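Uncharacterized protein, DUF633, LMOf2365_1472 (Listeria monocytogenes str. 4b F2365, PDB 3GNL) is uncharacterized but probably acts as an S-adenosylmethionine-dependent tRNA (adenine(22)-N(1))-methyltransferase with a Rossmann-like fold. Local coordinates at residues Ala16-Lys21 with Ile143-Ile148; Ala116-Leu121 with Asn139-Thr144; Gln131-Ser136 with Val155-Val160; Val168-Gln173 with Phe177-Leu182. All blocks are in the same frame, centred on the assembly; numbering follows the deposited sequence.

Three of the contacts surround strand 154-163, the antiparallel strand of a class I methyltransferase sheet, and their centres lie about 12 Å from one another. Contact 1 sets a loop on one face of edge strand 141-151, contact 2 bridges strands 120-125 and 141-151, and contact 3 packs helix 129-139 on the sheet. Contact 4, about 10 Å from contact 3 between centres, joins the sheet to the C-terminal helices. Two residues tie the set together: E146 reaches R133 and the helix start at C180, while S136 holds W141 O and W170 NE1. The cofactor would be expected at the C-terminal ends of the parallel strands, as in other class I methyltransferases.

Contact 1: residues Ala16-Lys21 with Ile143-Ile148; sequences ASYITK and ITSEAI
The phenol ring of Y18 presents its CE1 side and its hydroxyl to S145 and A147, while its two faces are covered by other neighbours. S17 OG stands 3.9 Å above the centre of one face, and methyl CG2 of V160 lies over the other. S145 CB comes in obliquely, 3.6 Å from Y18 CE1. The setting is the antiparallel end of a Rossmann-like methyltransferase sheet: 143-148 belongs to edge strand 141-151. The loop 16-21 connects helix 10-16 to strand 23-28 and includes a type I turn from A16 to I19, closed by I19 N donating to A16 O at 2.9 Å.

With CG anti to its carbonyl carbon (chi1 -65°), Y18 sends its ring from the turn across the sheet. A large, flat side chain suits this place because it is long enough to reach the strand from the loop while lying on V160, I158 and I122. Its strand partners are correspondingly small. S145 and A147 point toward the loop, whereas E146 between them points away, its carboxylate serving R133 and the backbone nitrogens of C180 and L181. A classic beta bulge, T144 and S145 both facing V160, begins the run, and the alternation continues from S145. No hydrogen bond crosses between the loop and the strand; one polar tie of the turn runs from Y18 O to K120 NZ. At the far end of the ring, Y18 OH rests 3.5 Å from A147 CB and 3.7 Å from E146 O.

Contact 2: residues Ala116-Leu121 with Asn139-Thr144; sequences AGVTKL and NNWLIT
L121 and W141 meet with their side chains at about a right angle, the leucine set over the indole. Methyl CD1 of L121 lies above one face of the six-membered ring in a CH-pi contact, 3.8 Å from the centroid and 16° off the normal, displaced toward the rim. The branch carbon lies above the rim, L121 CG 3.5 Å from W141 CZ3. L121 has CG anti to its carbonyl carbon (chi1 -55°), a setting that directs the isobutyl group at the ring.

V118 approaches the far end of the indole. Its CG1 is 4.3 Å from W141 CH2, and its carbonyl O is nearer to that carbon, at 3.7 Å. At the ring edge, near the plane, K120 N faces W141 CZ3 at 4.3 Å; the K120 side chain turns away, and its NZ meets Y18 O and E23. The two segments start strands 120-125 and 141-151, which are not neighbours in the sheet, since strand 154-163 runs between them. W141 is long enough to reach past that strand, and it also touches L161, P163 and the ring of W135.

Just before the tryptophan, N140, the first residue past helix 129-139, has positive phi in a Schellman motif, a conformation asparagine adopts readily, so that the chain turns directly into the strand. W141 O is held by S136 OG. Across the contact itself no hydrogen bond forms, so its cohesion comes from dispersion and the CH-pi attraction, as befits a buried apolar layer between sheet and helix.

Contact 3: residues Gln131-Ser136 with Val155-Val160; sequences QLREWS and VYEIMV
M159, modelled as selenomethionine, packs closely against L132 and R133 of the helix. Its SE sits 3.9 Å from L132 CB, while its terminal CE is 3.7 Å from R133 CG and also lies over one face of the guanidinium. The side chain turns at its end (chi3 78°), which brings CE round to the arginine. A long, flexible methionine side chain, here with selenium in place of sulfur, can follow two different neighbours.

The polar side is looser. R133, extended from CG to NE, reaches E157 in a salt bridge whose one direct hydrogen bond is weak, NH2 to OE2 at 3.4 Å, though fairly straight at 162°. The oxygen lies at the guanidinium edge, but the carboxylate plane is turned 61° from that of the guanidinium. Water fills in: one molecule accepts from R133 NH1 and donates to E157 OE2 at 2.6 Å, and a second accepts from NH2 and donates to I158 O at 3.0 Å. R133 NE pairs with E146, and NH1 also bonds to I175 O; these partners hold the guanidinium in place, and the two carboxylates probably balance its charge.

Helix and strand segments run nearly parallel, the segment axes approaching to 10.7 Å, as expected when a Rossmann-like helix covers the antiparallel strand of a class I methyltransferase sheet.

Contact 4: residues Val168-Gln173 with Phe177-Leu182; sequences VTWTKQ and FGPCLL
W170, with CG anti to its carbonyl carbon (chi1 -65°), turns its indole broadside to P179. L182 instead holds CG between its backbone N and carbonyl carbon (chi1 72°), and so brings CD2 back to within 3.7 Å of Q173 O. The indole is sandwiched: V168 CG1 lies 3.3 Å above one face, and P179 CG covers the opposite one. The proline contact is of CH-pi type, with CG 4.1 Å from the centroid of the six-membered ring and 23° off its normal, and P179 CB is 3.8 Å from W170 CZ3. Proline suits the spot twice over, offering polarised C-H groups to the ring and, with its fixed phi, being well tolerated near a helix start. S136 OG pairs with W170 NE1 and so fixes the indole's turn.

Q173 O receives F177 N at 2.9 Å, a bond of the last turn of helix 172-177. The same oxygen lies at the edge of the F177 ring, 3.3 Å from CD2, where the ring's slightly positive rim can meet it. The Q173 side chain bends off to D233, while F177 packs on V231, V234 and, edge-to-face, W193.

G178 then leaves the helix with a positive phi at which a CB would press against the carbonyl O of F177, besides being crowded by L181 CD1, so glycine fits naturally. T171 and E174 form a capping box at the start of helix 172-177. The result is two short consecutive helices separated by a glycine break, leading from the Rossmann-like sheet to the long C-terminal helices 187-208 and 215-235.

Contact 1: residues Ala16-Lys21 with Ile143-Ile148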
# COMPACT_ATOMS: atom_id res chain seq x y z
N ALA A 16 1.08 -7.47 8.39
CA ALA A 16 1.14 -8.91 8.73
C ALA A 16 -0.19 -9.43 9.22
O ALA A 16 -0.49 -10.62 9.02
CB ALA A 16 2.22 -9.15 9.75
N SER A 17 -1.00 -8.55 9.82
CA SER A 17 -2.27 -9.00 10.43
C SER A 17 -3.25 -9.51 9.36
O SER A 17 -4.24 -10.16 9.70
CB SER A 17 -2.93 -7.89 11.25
OG SER A 17 -3.57 -6.97 10.40
N TYR A 18 -3.00 -9.19 8.10
CA TYR A 18 -3.83 -9.62 6.98
C TYR A 18 -3.38 -10.93 6.37
O TYR A 18 -3.98 -11.40 5.43
CB TYR A 18 -3.93 -8.52 5.93
CG TYR A 18 -4.66 -7.29 6.47
CD1 TYR A 18 -6.03 -7.35 6.79
CD2 TYR A 18 -3.99 -6.08 6.63
CE1 TYR A 18 -6.71 -6.23 7.28
CE2 TYR A 18 -4.67 -4.92 7.11
CZ TYR A 18 -6.02 -5.01 7.41
OH TYR A 18 -6.70 -3.89 7.88
N ILE A 19 -2.34 -11.53 6.95
CA ILE A 19 -1.86 -12.86 6.50
C ILE A 19 -2.39 -13.81 7.56
O ILE A 19 -2.01 -13.70 8.69
CB ILE A 19 -0.32 -12.92 6.49
CG1 ILE A 19 0.24 -11.90 5.48
CG2 ILE A 19 0.18 -14.34 6.16
CD1 ILE A 19 1.77 -11.66 5.55
N THR A 20 -3.31 -14.71 7.19
CA THR A 20 -4.08 -15.42 8.21
C THR A 20 -4.25 -16.92 8.00
O THR A 20 -4.64 -17.63 8.93
CB THR A 20 -5.54 -14.80 8.32
OG1 THR A 20 -6.17 -14.87 7.05
CG2 THR A 20 -5.48 -13.35 8.80
N LYS A 21 -4.00 -17.38 6.80
CA LYS A 21 -4.48 -18.72 6.42
C LYS A 21 -3.35 -19.71 6.14
O LYS A 21 -3.46 -20.55 5.23
CB LYS A 21 -5.38 -18.60 5.20
CG LYS A 21 -6.63 -17.74 5.42
CD LYS A 21 -7.10 -17.13 4.10
CE LYS A 21 -7.48 -18.21 3.09
NZ LYS A 21 -7.52 -17.67 1.71
N ILE A 143 -11.14 -4.23 -3.30
CA ILE A 143 -10.58 -3.92 -2.00
C ILE A 143 -11.48 -4.51 -0.90
O ILE A 143 -12.69 -4.22 -0.81
CB ILE A 143 -10.44 -2.37 -1.85
CG1 ILE A 143 -9.48 -1.87 -2.92
CG2 ILE A 143 -9.94 -1.97 -0.42
CD1 ILE A 143 -9.57 -0.28 -3.16
N THR A 144 -10.91 -5.41 -0.09
CA THR A 144 -11.67 -6.10 0.93
C THR A 144 -11.44 -5.63 2.34
O THR A 144 -12.29 -5.79 3.18
CB THR A 144 -11.38 -7.60 0.88
OG1 THR A 144 -9.98 -7.78 1.00
CG2 THR A 144 -11.81 -8.14 -0.49
N SER A 145 -10.29 -4.98 2.59
CA SER A 145 -10.00 -4.42 3.89
C SER A 145 -9.07 -3.24 3.64
O SER A 145 -8.35 -3.23 2.66
CB SER A 145 -9.24 -5.40 4.80
OG SER A 145 -10.06 -6.48 5.26
N GLU A 146 -9.16 -2.27 4.57
CA GLU A 146 -8.14 -1.19 4.64
C GLU A 146 -7.94 -0.78 6.06
O GLU A 146 -8.81 -0.96 6.95
CB GLU A 146 -8.60 0.05 3.84
CG GLU A 146 -8.91 -0.22 2.37
CD GLU A 146 -9.37 1.06 1.61
OE1 GLU A 146 -10.47 1.56 1.97
OE2 GLU A 146 -8.61 1.48 0.72
N ALA A 147 -6.78 -0.18 6.28
CA ALA A 147 -6.45 0.38 7.57
C ALA A 147 -5.71 1.68 7.37
O ALA A 147 -5.03 1.87 6.36
CB ALA A 147 -5.62 -0.58 8.42
N ILE A 148 -5.81 2.53 8.38
CA ILE A 148 -5.04 3.79 8.42
C ILE A 148 -4.48 3.89 9.81
O ILE A 148 -5.20 3.64 10.79
CB ILE A 148 -5.87 5.05 7.93
CG1 ILE A 148 -4.96 6.24 7.66
CG2 ILE A 148 -7.08 5.34 8.80
CD1 ILE A 148 -5.62 7.39 6.90

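Contact 2: residues Ala116-Leu121 with Asn139-Thr144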
# COMPACT_ATOMS: atom_id res chain seq x y z
N ALA A 116 -0.76 -14.57 -11.70
CA ALA A 116 -1.44 -15.86 -11.95
C ALA A 116 -1.54 -16.69 -10.66
O ALA A 116 -0.54 -16.98 -10.01
CB ALA A 116 -0.70 -16.63 -13.04
N GLY A 117 -2.76 -17.03 -10.29
CA GLY A 117 -3.00 -17.83 -9.11
C GLY A 117 -2.97 -17.14 -7.75
O GLY A 117 -3.42 -17.71 -6.76
N VAL A 118 -2.48 -15.88 -7.72
CA VAL A 118 -2.46 -15.09 -6.48
C VAL A 118 -3.88 -14.66 -6.07
O VAL A 118 -4.65 -14.19 -6.93
CB VAL A 118 -1.53 -13.85 -6.63
CG1 VAL A 118 -1.58 -13.00 -5.37
CG2 VAL A 118 -0.10 -14.29 -6.91
N THR A 119 -4.22 -14.82 -4.80
CA THR A 119 -5.59 -14.51 -4.33
C THR A 119 -5.69 -13.34 -3.32
O THR A 119 -6.78 -12.98 -2.84
CB THR A 119 -6.26 -15.76 -3.72
OG1 THR A 119 -5.41 -16.35 -2.72
CG2 THR A 119 -6.56 -16.82 -4.80
N LYS A 120 -4.54 -12.77 -2.96
CA LYS A 120 -4.55 -11.68 -1.99
C LYS A 120 -3.36 -10.78 -2.23
O LYS A 120 -2.23 -11.26 -2.43
CB LYS A 120 -4.59 -12.20 -0.56
CG LYS A 120 -4.67 -11.11 0.55
CD LYS A 120 -5.20 -11.59 1.90
CE LYS A 120 -4.40 -12.77 2.44
NZ LYS A 120 -5.04 -13.13 3.71
N LEU A 121 -3.59 -9.46 -2.27
CA LEU A 121 -2.49 -8.48 -2.27
C LEU A 121 -2.67 -7.66 -1.01
O LEU A 121 -3.78 -7.25 -0.67
CB LEU A 121 -2.52 -7.52 -3.48
CG LEU A 121 -2.55 -8.12 -4.88
CD1 LEU A 121 -2.82 -7.06 -5.99
CD2 LEU A 121 -1.23 -8.83 -5.13
N ASN A 139 -8.10 -3.26 -13.12
CA ASN A 139 -7.79 -4.69 -13.23
C ASN A 139 -8.78 -5.61 -12.52
O ASN A 139 -8.53 -6.81 -12.40
CB ASN A 139 -6.36 -4.91 -12.77
CG ASN A 139 -5.37 -4.25 -13.70
OD1 ASN A 139 -4.96 -4.86 -14.69
ND2 ASN A 139 -4.97 -2.99 -13.41
N ASN A 140 -9.90 -5.07 -12.05
CA ASN A 140 -10.90 -5.86 -11.33
C ASN A 140 -10.36 -6.67 -10.15
O ASN A 140 -10.62 -7.87 -10.02
CB ASN A 140 -11.74 -6.76 -12.27
CG ASN A 140 -12.69 -5.94 -13.16
OD1 ASN A 140 -12.99 -4.79 -12.89
ND2 ASN A 140 -13.17 -6.56 -14.24
N TRP A 141 -9.64 -5.97 -9.27
CA TRP A 141 -9.37 -6.46 -7.93
C TRP A 141 -10.22 -5.71 -6.92
O TRP A 141 -10.16 -4.46 -6.84
CB TRP A 141 -7.89 -6.32 -7.55
CG TRP A 141 -6.97 -7.29 -8.30
CD1 TRP A 141 -6.71 -7.30 -9.61
CD2 TRP A 141 -6.19 -8.35 -7.72
NE1 TRP A 141 -5.83 -8.34 -9.93
CE2 TRP A 141 -5.52 -8.99 -8.77
CE3 TRP A 141 -6.06 -8.85 -6.42
CZ2 TRP A 141 -4.65 -10.09 -8.55
CZ3 TRP A 141 -5.21 -9.96 -6.21
CH2 TRP A 141 -4.52 -10.55 -7.27
N LEU A 142 -11.02 -6.41 -6.13
CA LEU A 142 -11.78 -5.79 -5.08
C LEU A 142 -10.91 -5.41 -3.88
O LEU A 142 -10.03 -6.17 -3.47
CB LEU A 142 -12.90 -6.74 -4.63
CG LEU A 142 -14.14 -6.31 -3.89
CD1 LEU A 142 -14.93 -5.18 -4.63
CD2 LEU A 142 -15.03 -7.54 -3.77
N ILE A 143 -11.14 -4.23 -3.30
CA ILE A 143 -10.58 -3.92 -2.00
C ILE A 143 -11.48 -4.51 -0.90
O ILE A 143 -12.69 -4.22 -0.81
CB ILE A 143 -10.44 -2.37 -1.85
CG1 ILE A 143 -9.48 -1.87 -2.92
CG2 ILE A 143 -9.94 -1.97 -0.42
CD1 ILE A 143 -9.57 -0.28 -3.16
N THR A 144 -10.91 -5.41 -0.09
CA THR A 144 -11.67 -6.10 0.93
C THR A 144 -11.44 -5.63 2.34
O THR A 144 -12.29 -5.79 3.18
CB THR A 144 -11.38 -7.60 0.88
OG1 THR A 144 -9.98 -7.78 1.00
CG2 THR A 144 -11.81 -8.14 -0.49

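Contact 3: residues Gln131-Ser136 with Val155-Val160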
# COMPACT_ATOMS: atom_id res chain seq x y z
N GLN A 131 -3.49 5.78 -6.60
CA GLN A 131 -2.98 5.13 -7.82
C GLN A 131 -3.30 3.64 -7.77
O GLN A 131 -3.62 3.04 -8.79
CB GLN A 131 -1.48 5.27 -7.95
CG GLN A 131 -0.98 6.65 -8.27
CD GLN A 131 -0.87 6.84 -9.75
OE1 GLN A 131 -1.35 6.01 -10.53
NE2 GLN A 131 -0.26 7.95 -10.17
N LEU A 132 -3.20 3.06 -6.59
CA LEU A 132 -3.47 1.63 -6.45
C LEU A 132 -4.97 1.33 -6.42
O LEU A 132 -5.42 0.25 -6.84
CB LEU A 132 -2.77 1.12 -5.19
CG LEU A 132 -1.25 1.19 -5.29
CD1 LEU A 132 -0.66 0.79 -3.97
CD2 LEU A 132 -0.69 0.31 -6.43
N ARG A 133 -5.79 2.28 -5.97
CA ARG A 133 -7.23 2.09 -6.03
C ARG A 133 -7.71 2.20 -7.46
O ARG A 133 -8.62 1.45 -7.84
CB ARG A 133 -7.98 3.03 -5.03
CG ARG A 133 -7.41 2.87 -3.63
CD ARG A 133 -8.37 3.38 -2.61
NE ARG A 133 -7.78 3.45 -1.28
CZ ARG A 133 -7.12 4.49 -0.79
NH1 ARG A 133 -7.00 5.63 -1.50
NH2 ARG A 133 -6.59 4.42 0.43
N GLU A 134 -7.05 3.05 -8.27
CA GLU A 134 -7.34 3.10 -9.70
C GLU A 134 -6.94 1.81 -10.35
O GLU A 134 -7.73 1.28 -11.15
CB GLU A 134 -6.65 4.28 -10.40
CG GLU A 134 -7.20 4.48 -11.78
CD GLU A 134 -6.86 5.83 -12.33
OE1 GLU A 134 -5.67 6.23 -12.27
OE2 GLU A 134 -7.82 6.49 -12.79
N TRP A 135 -5.75 1.30 -10.02
CA TRP A 135 -5.31 0.02 -10.55
C TRP A 135 -6.34 -1.04 -10.21
O TRP A 135 -6.64 -1.90 -11.05
CB TRP A 135 -3.94 -0.31 -9.95
CG TRP A 135 -3.40 -1.66 -10.44
CD1 TRP A 135 -2.64 -1.89 -11.54
CD2 TRP A 135 -3.64 -2.92 -9.82
NE1 TRP A 135 -2.39 -3.24 -11.65
CE2 TRP A 135 -3.02 -3.90 -10.64
CE3 TRP A 135 -4.36 -3.33 -8.70
CZ2 TRP A 135 -3.06 -5.29 -10.32
CZ3 TRP A 135 -4.40 -4.69 -8.37
CH2 TRP A 135 -3.74 -5.65 -9.19
N SER A 136 -6.86 -1.04 -8.99
CA SER A 136 -7.83 -2.05 -8.57
C SER A 136 -9.06 -2.02 -9.48
O SER A 136 -9.55 -3.07 -9.90
CB SER A 136 -8.16 -1.81 -7.09
OG SER A 136 -9.53 -1.84 -6.78
N VAL A 155 1.35 9.28 8.74
CA VAL A 155 0.11 8.49 8.54
C VAL A 155 0.34 7.47 7.40
O VAL A 155 0.79 7.85 6.33
CB VAL A 155 -1.13 9.39 8.27
CG1 VAL A 155 -2.40 8.55 8.06
CG2 VAL A 155 -1.37 10.26 9.46
N TYR A 156 -0.02 6.20 7.63
CA TYR A 156 0.16 5.16 6.64
C TYR A 156 -1.18 4.50 6.35
O TYR A 156 -1.93 4.17 7.27
CB TYR A 156 1.07 4.05 7.17
CG TYR A 156 2.46 4.52 7.49
CD1 TYR A 156 3.37 4.72 6.47
CD2 TYR A 156 2.83 4.78 8.81
CE1 TYR A 156 4.68 5.20 6.74
CE2 TYR A 156 4.14 5.26 9.12
CZ TYR A 156 5.04 5.45 8.06
OH TYR A 156 6.34 5.91 8.31
N GLU A 157 -1.41 4.23 5.09
CA GLU A 157 -2.60 3.48 4.64
C GLU A 157 -2.18 2.10 4.15
O GLU A 157 -1.11 1.94 3.53
CB GLU A 157 -3.30 4.22 3.50
CG GLU A 157 -3.96 5.57 3.89
CD GLU A 157 -4.06 6.49 2.69
OE1 GLU A 157 -3.01 6.90 2.11
OE2 GLU A 157 -5.19 6.81 2.33
N ILE A 158 -3.05 1.13 4.44
CA ILE A 158 -2.84 -0.29 4.01
C ILE A 158 -4.13 -0.70 3.30
O ILE A 158 -5.23 -0.31 3.70
CB ILE A 158 -2.59 -1.20 5.23
CG1 ILE A 158 -1.30 -0.73 5.93
CG2 ILE A 158 -2.50 -2.70 4.80
CD1 ILE A 158 -1.15 -1.27 7.29
N MSE A 159 -3.99 -1.44 2.22
CA MSE A 159 -5.18 -1.95 1.53
C MSE A 159 -4.98 -3.43 1.21
O MSE A 159 -3.88 -3.86 0.87
CB MSE A 159 -5.48 -1.15 0.25
CG MSE A 159 -4.50 -1.28 -0.86
SE MSE A 159 -5.13 -0.16 -2.39
CE MSE A 159 -4.54 1.54 -1.64
N VAL A 160 -6.07 -4.18 1.28
CA VAL A 160 -5.99 -5.61 0.98
C VAL A 160 -6.92 -5.86 -0.16
O VAL A 160 -8.06 -5.34 -0.13
CB VAL A 160 -6.41 -6.42 2.19
CG1 VAL A 160 -6.30 -7.93 1.87
CG2 VAL A 160 -5.56 -6.02 3.43
O HOH W 1 -5.77 7.81 -0.05
O HOH W 2 -6.07 1.92 1.87

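Contact 4: residues Val168-Gln173 with Phe177-Leu182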
# COMPACT_ATOMS: atom_id res chain seq x y z
N VAL A 168 -15.09 -4.27 -11.04
CA VAL A 168 -14.90 -3.39 -9.89
C VAL A 168 -15.07 -1.97 -10.39
O VAL A 168 -14.41 -1.56 -11.36
CB VAL A 168 -13.53 -3.64 -9.27
CG1 VAL A 168 -13.27 -2.69 -8.10
CG2 VAL A 168 -13.45 -5.09 -8.73
N THR A 169 -15.98 -1.28 -9.73
CA THR A 169 -16.30 0.13 -10.11
C THR A 169 -16.39 1.00 -8.87
O THR A 169 -17.30 0.82 -8.05
CB THR A 169 -17.65 0.21 -10.90
OG1 THR A 169 -18.73 -0.24 -10.07
CG2 THR A 169 -17.59 -0.61 -12.20
N TRP A 170 -15.45 1.93 -8.71
CA TRP A 170 -15.44 2.76 -7.51
C TRP A 170 -16.08 4.11 -7.79
O TRP A 170 -16.27 4.46 -8.92
CB TRP A 170 -13.97 3.02 -7.10
CG TRP A 170 -13.21 1.77 -6.68
CD1 TRP A 170 -12.02 1.35 -7.20
CD2 TRP A 170 -13.64 0.77 -5.73
NE1 TRP A 170 -11.64 0.16 -6.58
CE2 TRP A 170 -12.61 -0.23 -5.70
CE3 TRP A 170 -14.76 0.61 -4.89
CZ2 TRP A 170 -12.68 -1.37 -4.86
CZ3 TRP A 170 -14.81 -0.55 -4.04
CH2 TRP A 170 -13.76 -1.51 -4.05
N THR A 171 -16.40 4.85 -6.73
CA THR A 171 -16.67 6.28 -6.92
C THR A 171 -15.32 7.02 -6.80
O THR A 171 -14.33 6.48 -6.28
CB THR A 171 -17.57 6.82 -5.87
OG1 THR A 171 -16.94 6.70 -4.57
CG2 THR A 171 -18.90 6.12 -5.84
N LYS A 172 -15.29 8.28 -7.18
CA LYS A 172 -14.04 9.03 -7.07
C LYS A 172 -13.65 9.19 -5.59
O LYS A 172 -12.46 9.20 -5.28
CB LYS A 172 -14.13 10.38 -7.80
CG LYS A 172 -15.18 11.31 -7.32
CD LYS A 172 -15.29 12.59 -8.24
CE LYS A 172 -16.46 13.50 -7.69
NZ LYS A 172 -16.39 14.98 -8.06
N GLN A 173 -14.63 9.29 -4.71
CA GLN A 173 -14.35 9.36 -3.27
C GLN A 173 -13.71 8.06 -2.80
O GLN A 173 -12.74 8.07 -2.03
CB GLN A 173 -15.61 9.64 -2.45
CG GLN A 173 -16.23 11.03 -2.69
CD GLN A 173 -17.21 11.09 -3.86
OE1 GLN A 173 -17.27 10.22 -4.75
NE2 GLN A 173 -18.01 12.16 -3.87
N PHE A 177 -10.03 8.21 -1.11
CA PHE A 177 -10.06 8.03 0.33
C PHE A 177 -9.97 6.59 0.83
O PHE A 177 -9.57 6.33 1.99
CB PHE A 177 -11.28 8.68 0.95
CG PHE A 177 -11.34 10.17 0.72
CD1 PHE A 177 -10.46 11.00 1.41
CD2 PHE A 177 -12.26 10.72 -0.18
CE1 PHE A 177 -10.50 12.39 1.22
CE2 PHE A 177 -12.32 12.09 -0.39
CZ PHE A 177 -11.43 12.94 0.30
N GLY A 178 -10.44 5.69 -0.03
CA GLY A 178 -10.51 4.27 0.34
C GLY A 178 -11.94 3.89 0.65
O GLY A 178 -12.57 4.45 1.55
N PRO A 179 -12.46 2.85 -0.03
CA PRO A 179 -13.85 2.48 0.25
C PRO A 179 -14.12 1.99 1.67
O PRO A 179 -15.19 2.25 2.20
CB PRO A 179 -14.14 1.38 -0.79
CG PRO A 179 -12.77 0.77 -1.02
CD PRO A 179 -11.81 1.98 -1.01
N CYS A 180 -13.17 1.29 2.28
CA CYS A 180 -13.33 0.83 3.65
C CYS A 180 -13.05 1.96 4.62
O CYS A 180 -13.76 2.12 5.61
CB CYS A 180 -12.40 -0.37 3.93
SG CYS A 180 -12.55 -1.78 2.72
N LEU A 181 -12.02 2.75 4.32
CA LEU A 181 -11.64 3.83 5.21
C LEU A 181 -12.74 4.88 5.31
O LEU A 181 -12.98 5.45 6.38
CB LEU A 181 -10.34 4.50 4.75
CG LEU A 181 -9.09 3.59 4.74
CD1 LEU A 181 -7.89 4.40 4.23
CD2 LEU A 181 -8.77 2.98 6.08
N LEU A 182 -13.40 5.12 4.20
CA LEU A 182 -14.43 6.17 4.31
C LEU A 182 -15.72 5.71 5.00
O LEU A 182 -16.45 6.55 5.50
CB LEU A 182 -14.67 6.86 2.97
CG LEU A 182 -15.39 6.11 1.88
CD1 LEU A 182 -16.93 6.24 2.07
CD2 LEU A 182 -14.97 6.72 0.55